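Local coordinates for protein putative triphosphoribosyl-dephospho-coA synthase (Archaeoglobus fulgidus DSM 4304, PDB 3H9P) that is of unproven function but may bind ATP and make triphosphoribosyl-dephospho-CoA, a prosthetic-group precursor, at residues Val174-Pro186 against Ile202-Arg215. Numbering follows the deposited sequence.
Sequences VVELYYHLLSKFP and ITEWAEKARTEEER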
ATOM      1  N   VAL A 174     -11.341  -2.484  28.763  1.00 28.40           N
ATOM      2  CA  VAL A 174     -10.298  -2.388  27.732  1.00 27.95           C
ATOM      3  C   VAL A 174     -10.337  -3.621  26.827  1.00 28.29           C
ATOM      4  O   VAL A 174     -10.195  -3.500  25.604  1.00 27.82           O
ATOM      5  CB  VAL A 174      -8.868  -2.197  28.314  1.00 28.32           C
ATOM      6  CG1 VAL A 174      -7.811  -2.341  27.205  1.00 28.02           C
ATOM      7  CG2 VAL A 174      -8.730  -0.835  28.959  1.00 28.04           C
ATOM      8  N   VAL A 175     -10.550  -4.794  27.433  1.00 27.76           N
ATOM      9  CA  VAL A 175     -10.754  -6.029  26.685  1.00 28.47           C
ATOM     10  C   VAL A 175     -11.997  -5.913  25.813  1.00 28.39           C
ATOM     11  O   VAL A 175     -11.940  -6.119  24.596  1.00 29.13           O
ATOM     12  CB  VAL A 175     -10.927  -7.239  27.625  1.00 28.85           C
ATOM     13  CG1 VAL A 175     -11.104  -8.525  26.817  1.00 28.80           C
ATOM     14  CG2 VAL A 175      -9.736  -7.341  28.546  1.00 29.13           C
ATOM     15  N   GLU A 176     -13.126  -5.576  26.420  1.00 27.96           N
ATOM     16  CA  GLU A 176     -14.304  -5.394  25.604  1.00 27.82           C
ATOM     17  C   GLU A 176     -14.034  -4.429  24.444  1.00 26.90           C
ATOM     18  O   GLU A 176     -14.427  -4.725  23.328  1.00 26.05           O
ATOM     19  CB  GLU A 176     -15.553  -5.040  26.412  1.00 27.18           C
ATOM     20  CG  GLU A 176     -15.996  -6.144  27.395  1.00 29.89           C
ATOM     21  CD  GLU A 176     -16.016  -7.568  26.817  1.00 31.81           C
ATOM     22  OE1 GLU A 176     -16.280  -7.766  25.624  1.00 33.69           O
ATOM     23  OE2 GLU A 176     -15.768  -8.518  27.574  1.00 34.05           O
ATOM     24  N   LEU A 177     -13.326  -3.324  24.691  1.00 27.29           N
ATOM     25  CA  LEU A 177     -12.966  -2.409  23.591  1.00 27.87           C
ATOM     26  C   LEU A 177     -12.211  -3.134  22.495  1.00 28.15           C
ATOM     27  O   LEU A 177     -12.549  -3.027  21.330  1.00 29.13           O
ATOM     28  CB  LEU A 177     -12.149  -1.190  24.050  1.00 27.38           C
ATOM     29  CG  LEU A 177     -11.789  -0.228  22.874  1.00 28.32           C
ATOM     30  CD1 LEU A 177     -13.012   0.139  21.977  1.00 28.64           C
ATOM     31  CD2 LEU A 177     -11.112   1.046  23.299  1.00 26.57           C
ATOM     32  N   TYR A 178     -11.193  -3.890  22.878  1.00 28.78           N
ATOM     33  CA  TYR A 178     -10.342  -4.553  21.914  1.00 28.61           C
ATOM     34  C   TYR A 178     -11.155  -5.463  20.991  1.00 28.53           C
ATOM     35  O   TYR A 178     -10.996  -5.414  19.758  1.00 28.59           O
ATOM     36  CB  TYR A 178      -9.225  -5.317  22.635  1.00 29.08           C
ATOM     37  CG  TYR A 178      -8.353  -6.125  21.716  1.00 29.63           C
ATOM     38  CD1 TYR A 178      -7.365  -5.508  20.943  1.00 32.55           C
ATOM     39  CD2 TYR A 178      -8.518  -7.509  21.614  1.00 28.80           C
ATOM     40  CE1 TYR A 178      -6.538  -6.273  20.078  1.00 32.01           C
ATOM     41  CE2 TYR A 178      -7.734  -8.266  20.770  1.00 28.95           C
ATOM     42  CZ  TYR A 178      -6.741  -7.652  20.001  1.00 31.21           C
ATOM     43  OH  TYR A 178      -5.955  -8.415  19.168  1.00 29.02           O
ATOM     44  N   TYR A 179     -12.029  -6.289  21.562  1.00 28.17           N
ATOM     45  CA  TYR A 179     -12.816  -7.198  20.713  1.00 28.28           C
ATOM     46  C   TYR A 179     -13.836  -6.479  19.831  1.00 28.19           C
ATOM     47  O   TYR A 179     -14.037  -6.849  18.656  1.00 26.91           O
ATOM     48  CB  TYR A 179     -13.368  -8.411  21.481  1.00 29.05           C
ATOM     49  CG  TYR A 179     -12.242  -9.360  21.902  1.00 29.87           C
ATOM     50  CD1 TYR A 179     -11.805 -10.381  21.052  1.00 30.93           C
ATOM     51  CD2 TYR A 179     -11.600  -9.209  23.131  1.00 31.20           C
ATOM     52  CE1 TYR A 179     -10.770 -11.241  21.418  1.00 31.13           C
ATOM     53  CE2 TYR A 179     -10.559 -10.071  23.514  1.00 33.16           C
ATOM     54  CZ  TYR A 179     -10.143 -11.079  22.638  1.00 33.36           C
ATOM     55  OH  TYR A 179      -9.107 -11.931  22.996  1.00 36.24           O
ATOM     56  N   HIS A 180     -14.424  -5.410  20.377  1.00 28.01           N
ATOM     57  CA  HIS A 180     -15.224  -4.495  19.594  1.00 27.55           C
ATOM     58  C   HIS A 180     -14.477  -3.980  18.363  1.00 27.25           C
ATOM     59  O   HIS A 180     -15.014  -4.027  17.251  1.00 25.58           O
ATOM     60  CB  HIS A 180     -15.602  -3.322  20.455  1.00 28.23           C
ATOM     61  CG  HIS A 180     -16.470  -2.325  19.769  1.00 30.54           C
ATOM     62  ND1 HIS A 180     -17.805  -2.565  19.500  1.00 30.54           N
ATOM     63  CD2 HIS A 180     -16.211  -1.066  19.333  1.00 31.84           C
ATOM     64  CE1 HIS A 180     -18.333  -1.496  18.928  1.00 29.39           C
ATOM     65  NE2 HIS A 180     -17.389  -0.575  18.810  1.00 33.50           N
ATOM     66  N   LEU A 181     -13.266  -3.434  18.555  1.00 27.22           N
ATOM     67  CA  LEU A 181     -12.532  -2.894  17.405  1.00 27.33           C
ATOM     68  C   LEU A 181     -12.123  -4.052  16.474  1.00 27.75           C
ATOM     69  O   LEU A 181     -12.226  -3.942  15.247  1.00 28.24           O
ATOM     70  CB  LEU A 181     -11.337  -2.039  17.839  1.00 28.02           C
ATOM     71  CG  LEU A 181     -11.653  -0.796  18.696  1.00 28.54           C
ATOM     72  CD1 LEU A 181     -10.399  -0.083  19.290  1.00 22.79           C
ATOM     73  CD2 LEU A 181     -12.472   0.170  17.909  1.00 24.45           C
ATOM     74  N   LEU A 182     -11.714  -5.174  17.061  1.00 27.43           N
ATOM     75  CA  LEU A 182     -11.385  -6.356  16.281  1.00 27.91           C
ATOM     76  C   LEU A 182     -12.553  -6.809  15.366  1.00 27.77           C
ATOM     77  O   LEU A 182     -12.335  -7.170  14.193  1.00 27.89           O
ATOM     78  CB  LEU A 182     -10.908  -7.495  17.201  1.00 27.52           C
ATOM     79  CG  LEU A 182     -10.085  -8.641  16.582  1.00 27.17           C
ATOM     80  CD1 LEU A 182      -8.715  -8.156  16.009  1.00 22.89           C
ATOM     81  CD2 LEU A 182      -9.898  -9.758  17.588  1.00 24.65           C
ATOM     82  N   SER A 183     -13.790  -6.767  15.855  1.00 27.68           N
ATOM     83  CA  SER A 183     -14.916  -7.154  14.964  1.00 28.52           C
ATOM     84  C   SER A 183     -15.384  -6.107  13.948  1.00 28.51           C
ATOM     85  O   SER A 183     -16.282  -6.378  13.149  1.00 29.31           O
ATOM     86  CB  SER A 183     -16.129  -7.791  15.693  1.00 28.52           C
ATOM     87  OG  SER A 183     -16.049  -7.731  17.092  1.00 27.68           O
ATOM     88  N   LYS A 184     -14.783  -4.935  13.949  1.00 28.25           N
ATOM     89  CA  LYS A 184     -15.347  -3.841  13.187  1.00 29.64           C
ATOM     90  C   LYS A 184     -14.409  -3.449  12.051  1.00 29.76           C
ATOM     91  O   LYS A 184     -14.840  -3.057  10.976  1.00 30.29           O
ATOM     92  CB  LYS A 184     -15.593  -2.663  14.138  1.00 29.52           C
ATOM     93  CG  LYS A 184     -16.477  -1.582  13.629  1.00 31.11           C
ATOM     94  CD  LYS A 184     -16.571  -0.494  14.680  1.00 32.48           C
ATOM     95  CE  LYS A 184     -17.567   0.563  14.312  1.00 33.18           C
ATOM     96  NZ  LYS A 184     -18.836   0.253  14.997  1.00 37.47           N
ATOM     97  N   PHE A 185     -13.112  -3.556  12.290  1.00 29.82           N
ATOM     98  CA  PHE A 185     -12.166  -3.045  11.314  1.00 29.11           C
ATOM     99  C   PHE A 185     -11.201  -4.161  11.023  1.00 29.08           C
ATOM    100  O   PHE A 185     -10.575  -4.675  11.949  1.00 28.86           O
ATOM    101  CB  PHE A 185     -11.434  -1.818  11.852  1.00 28.59           C
ATOM    102  CG  PHE A 185     -12.341  -0.667  12.188  1.00 26.38           C
ATOM    103  CD1 PHE A 185     -12.958   0.076  11.176  1.00 22.83           C
ATOM    104  CD2 PHE A 185     -12.558  -0.323  13.508  1.00 24.02           C
ATOM    105  CE1 PHE A 185     -13.769   1.138  11.484  1.00 23.53           C
ATOM    106  CE2 PHE A 185     -13.388   0.738  13.839  1.00 26.57           C
ATOM    107  CZ  PHE A 185     -14.007   1.466  12.838  1.00 23.88           C
ATOM    108  N   PRO A 186     -11.146  -4.589   9.748  1.00 28.95           N
ATOM    109  CA  PRO A 186     -10.114  -5.535   9.304  1.00 28.61           C
ATOM    110  C   PRO A 186      -8.761  -4.838   9.479  1.00 28.65           C
ATOM    111  O   PRO A 186      -8.632  -3.647   9.179  1.00 29.35           O
ATOM    112  CB  PRO A 186     -10.430  -5.771   7.822  1.00 28.45           C
ATOM    113  CG  PRO A 186     -11.684  -5.014   7.517  1.00 30.46           C
ATOM    114  CD  PRO A 186     -11.938  -4.029   8.639  1.00 28.51           C
ATOM    115  N   ILE A 202     -11.261 -12.424  10.460  1.00 36.44           N
ATOM    116  CA  ILE A 202     -11.003 -12.079  11.860  1.00 35.15           C
ATOM    117  C   ILE A 202     -12.163 -11.315  12.424  1.00 34.36           C
ATOM    118  O   ILE A 202     -12.599 -11.580  13.533  1.00 33.82           O
ATOM    119  CB  ILE A 202      -9.724 -11.214  12.013  1.00 36.08           C
ATOM    120  CG1 ILE A 202      -8.506 -11.949  11.448  1.00 37.08           C
ATOM    121  CG2 ILE A 202      -9.461 -10.807  13.506  1.00 32.98           C
ATOM    122  CD1 ILE A 202      -8.307 -13.274  12.050  1.00 39.97           C
ATOM    123  N   THR A 203     -12.670 -10.348  11.669  1.00 34.47           N
ATOM    124  CA  THR A 203     -13.794  -9.586  12.169  1.00 34.06           C
ATOM    125  C   THR A 203     -14.943 -10.542  12.477  1.00 33.61           C
ATOM    126  O   THR A 203     -15.553 -10.437  13.539  1.00 33.60           O
ATOM    127  CB  THR A 203     -14.210  -8.466  11.244  1.00 34.04           C
ATOM    128  OG1 THR A 203     -14.744  -9.035  10.060  1.00 34.90           O
ATOM    129  CG2 THR A 203     -13.008  -7.588  10.899  1.00 34.08           C
ATOM    130  N   GLU A 204     -15.173 -11.526  11.608  1.00 33.25           N
ATOM    131  CA  GLU A 204     -16.280 -12.481  11.818  1.00 32.85           C
ATOM    132  C   GLU A 204     -16.035 -13.417  12.992  1.00 32.44           C
ATOM    133  O   GLU A 204     -16.992 -13.784  13.707  1.00 31.66           O
ATOM    134  CB  GLU A 204     -16.598 -13.270  10.547  1.00 31.68           C
ATOM    135  CG  GLU A 204     -17.061 -12.351   9.432  1.00 33.09           C
ATOM    136  CD  GLU A 204     -17.092 -13.005   8.062  1.00 34.78           C
ATOM    137  OE1 GLU A 204     -16.440 -14.052   7.891  1.00 35.77           O
ATOM    138  OE2 GLU A 204     -17.765 -12.459   7.151  1.00 35.81           O
ATOM    139  N   TRP A 205     -14.769 -13.812  13.178  1.00 31.77           N
ATOM    140  CA  TRP A 205     -14.422 -14.686  14.299  1.00 32.06           C
ATOM    141  C   TRP A 205     -14.470 -13.877  15.565  1.00 32.41           C
ATOM    142  O   TRP A 205     -14.953 -14.357  16.593  1.00 32.46           O
ATOM    143  CB  TRP A 205     -13.032 -15.303  14.153  1.00 32.70           C
ATOM    144  CG  TRP A 205     -12.868 -16.173  12.937  1.00 34.66           C
ATOM    145  CD1 TRP A 205     -13.850 -16.875  12.284  1.00 34.66           C
ATOM    146  CD2 TRP A 205     -11.652 -16.438  12.236  1.00 34.24           C
ATOM    147  NE1 TRP A 205     -13.317 -17.541  11.209  1.00 35.96           N
ATOM    148  CE2 TRP A 205     -11.969 -17.296  11.157  1.00 36.23           C
ATOM    149  CE3 TRP A 205     -10.322 -16.042  12.415  1.00 33.18           C
ATOM    150  CZ2 TRP A 205     -10.992 -17.775  10.262  1.00 36.12           C
ATOM    151  CZ3 TRP A 205      -9.362 -16.493  11.514  1.00 32.66           C
ATOM    152  CH2 TRP A 205      -9.702 -17.347  10.450  1.00 34.72           C
ATOM    153  N   ALA A 206     -13.988 -12.630  15.487  1.00 32.26           N
ATOM    154  CA  ALA A 206     -14.033 -11.750  16.653  1.00 32.50           C
ATOM    155  C   ALA A 206     -15.462 -11.571  17.127  1.00 31.85           C
ATOM    156  O   ALA A 206     -15.704 -11.653  18.316  1.00 31.99           O
ATOM    157  CB  ALA A 206     -13.348 -10.375  16.402  1.00 31.61           C
ATOM    158  N   GLU A 207     -16.408 -11.340  16.220  1.00 31.97           N
ATOM    159  CA  GLU A 207     -17.766 -11.001  16.683  1.00 32.56           C
ATOM    160  C   GLU A 207     -18.442 -12.223  17.295  1.00 33.25           C
ATOM    161  O   GLU A 207     -19.436 -12.109  17.975  1.00 32.38           O
ATOM    162  CB  GLU A 207     -18.636 -10.367  15.587  1.00 31.61           C
ATOM    163  CG  GLU A 207     -18.913 -11.248  14.405  1.00 31.37           C
ATOM    164  CD  GLU A 207     -19.704 -10.543  13.304  1.00 32.88           C
ATOM    165  OE1 GLU A 207     -20.068  -9.356  13.478  1.00 30.36           O
ATOM    166  OE2 GLU A 207     -19.992 -11.199  12.271  1.00 33.02           O
ATOM    167  N   LYS A 208     -17.874 -13.393  17.058  1.00 34.82           N
ATOM    168  CA  LYS A 208     -18.469 -14.596  17.596  1.00 36.83           C
ATOM    169  C   LYS A 208     -17.652 -15.111  18.764  1.00 37.34           C
ATOM    170  O   LYS A 208     -18.043 -16.088  19.409  1.00 38.20           O
ATOM    171  CB  LYS A 208     -18.674 -15.655  16.494  1.00 36.83           C
ATOM    172  CG  LYS A 208     -19.900 -15.354  15.633  1.00 39.19           C
ATOM    173  CD  LYS A 208     -20.162 -16.386  14.534  1.00 43.35           C
ATOM    174  CE  LYS A 208     -19.398 -16.043  13.248  1.00 45.90           C
ATOM    175  NZ  LYS A 208     -19.739 -14.674  12.708  1.00 46.64           N
ATOM    176  N   ALA A 209     -16.526 -14.453  19.045  1.00 37.58           N
ATOM    177  CA  ALA A 209     -15.738 -14.806  20.230  1.00 38.38           C
ATOM    178  C   ALA A 209     -16.168 -13.968  21.442  1.00 39.02           C
ATOM    179  O   ALA A 209     -15.693 -12.829  21.631  1.00 39.55           O
ATOM    180  CB  ALA A 209     -14.231 -14.677  19.969  1.00 37.95           C
ATOM    181  N   ARG A 210     -17.043 -14.561  22.261  1.00 39.12           N
ATOM    182  CA  ARG A 210     -17.766 -13.865  23.330  1.00 39.39           C
ATOM    183  C   ARG A 210     -17.328 -14.294  24.741  1.00 39.31           C
ATOM    184  O   ARG A 210     -17.199 -13.458  25.642  1.00 39.70           O
ATOM    185  CB  ARG A 210     -19.290 -14.085  23.157  1.00 39.44           C
ATOM    186  N   THR A 211     -17.127 -15.597  24.932  1.00 38.50           N
ATOM    187  CA  THR A 211     -16.629 -16.117  26.205  1.00 37.74           C
ATOM    188  C   THR A 211     -15.118 -15.968  26.258  1.00 37.24           C
ATOM    189  O   THR A 211     -14.483 -15.682  25.248  1.00 36.33           O
ATOM    190  CB  THR A 211     -16.974 -17.626  26.413  1.00 38.00           C
ATOM    191  OG1 THR A 211     -16.115 -18.439  25.591  1.00 37.73           O
ATOM    192  CG2 THR A 211     -18.453 -17.920  26.109  1.00 36.12           C
ATOM    193  N   GLU A 212     -14.553 -16.200  27.440  1.00 36.88           N
ATOM    194  CA  GLU A 212     -13.104 -16.177  27.624  1.00 36.63           C
ATOM    195  C   GLU A 212     -12.451 -17.320  26.846  1.00 36.12           C
ATOM    196  O   GLU A 212     -11.384 -17.140  26.242  1.00 35.97           O
ATOM    197  CB  GLU A 212     -12.747 -16.259  29.113  1.00 36.60           C
ATOM    198  N   GLU A 213     -13.096 -18.485  26.860  1.00 35.44           N
ATOM    199  CA  GLU A 213     -12.575 -19.645  26.150  1.00 35.25           C
ATOM    200  C   GLU A 213     -12.544 -19.382  24.644  1.00 34.85           C
ATOM    201  O   GLU A 213     -11.516 -19.596  23.991  1.00 34.44           O
ATOM    202  CB  GLU A 213     -13.384 -20.905  26.456  1.00 35.20           C
ATOM    203  CG  GLU A 213     -12.580 -22.218  26.425  1.00 36.90           C
ATOM    204  CD  GLU A 213     -11.467 -22.274  25.360  1.00 38.73           C
ATOM    205  OE1 GLU A 213     -11.648 -21.742  24.243  1.00 40.25           O
ATOM    206  OE2 GLU A 213     -10.398 -22.858  25.638  1.00 38.19           O
ATOM    207  N   GLU A 214     -13.670 -18.911  24.103  1.00 34.24           N
ATOM    208  CA  GLU A 214     -13.750 -18.565  22.692  1.00 33.51           C
ATOM    209  C   GLU A 214     -12.657 -17.568  22.323  1.00 33.19           C
ATOM    210  O   GLU A 214     -12.066 -17.659  21.248  1.00 32.94           O
ATOM    211  CB  GLU A 214     -15.134 -18.017  22.337  1.00 33.32           C
ATOM    212  CG  GLU A 214     -16.197 -19.092  22.231  1.00 33.35           C
ATOM    213  CD  GLU A 214     -17.615 -18.544  22.280  1.00 34.57           C
ATOM    214  OE1 GLU A 214     -17.842 -17.468  22.880  1.00 37.75           O
ATOM    215  OE2 GLU A 214     -18.513 -19.191  21.711  1.00 33.54           O
ATOM    216  N   ARG A 215     -12.356 -16.647  23.232  1.00 32.65           N
ATOM    217  CA  ARG A 215     -11.340 -15.622  22.971  1.00 32.07           C
ATOM    218  C   ARG A 215      -9.883 -16.135  22.957  1.00 32.09           C
ATOM    219  O   ARG A 215      -9.041 -15.651  22.180  1.00 32.32           O
ATOM    220  CB  ARG A 215     -11.537 -14.427  23.909  1.00 31.74           C
ATOM    221  CG  ARG A 215     -12.783 -13.636  23.550  1.00 30.16           C
ATOM    222  CD  ARG A 215     -13.170 -12.591  24.596  1.00 30.28           C
ATOM    223  NE  ARG A 215     -14.158 -11.699  24.016  1.00 28.47           N
ATOM    224  CZ  ARG A 215     -14.739 -10.659  24.614  1.00 30.08           C
ATOM    225  NH1 ARG A 215     -14.467 -10.322  25.882  1.00 29.02           N
ATOM    226  NH2 ARG A 215     -15.629  -9.947  23.919  1.00 29.32           N
TER
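Arg215 meets Glu176 end-on in a two-bond salt bridge, NH2 to OE1 and NH1 to OE2, each 2.8 Å. Both oxygens are approached on their syn side, although carboxylate and guanidinium planes are 34° apart. Lys172 gives OE2 a second positive partner, and Arg215 NE donates to Ala209 O at 3.1 Å, helping to fix the guanidinium's rotation.

Stacking adds a second hold: the guanidinium lies flat on Tyr179, planes 7° apart, while the extended chain from CG to NE carries CD over the ring face. Arginine suits this place by offering both methylenes and a flat cation. With leucine instead, Glu176 would probably lose its bidentate mate and Tyr179 its stacked cation.

Close packing of small and apolar side chains joins helices 174-182 and 202-208, their directions 142° apart. Leu182 CG sits 3.7 Å from Ala206 CB, whose small size admits the approach, and Leu182 CD1 touches Ile202 CG2. Thr203 brings CG2 within 3.4 Å of Leu182 O, where its CA-H also points. Compact Ser183 sets CB against Glu207 CB; its OG hydrogen-bonds to Tyr179 O at 2.7 Å, opposite Ser183 N.

Carboxylate in plane, buried tyrosine on one face and Ala209 O at NE together probably leave the partly exposed cation a well-defined orientation.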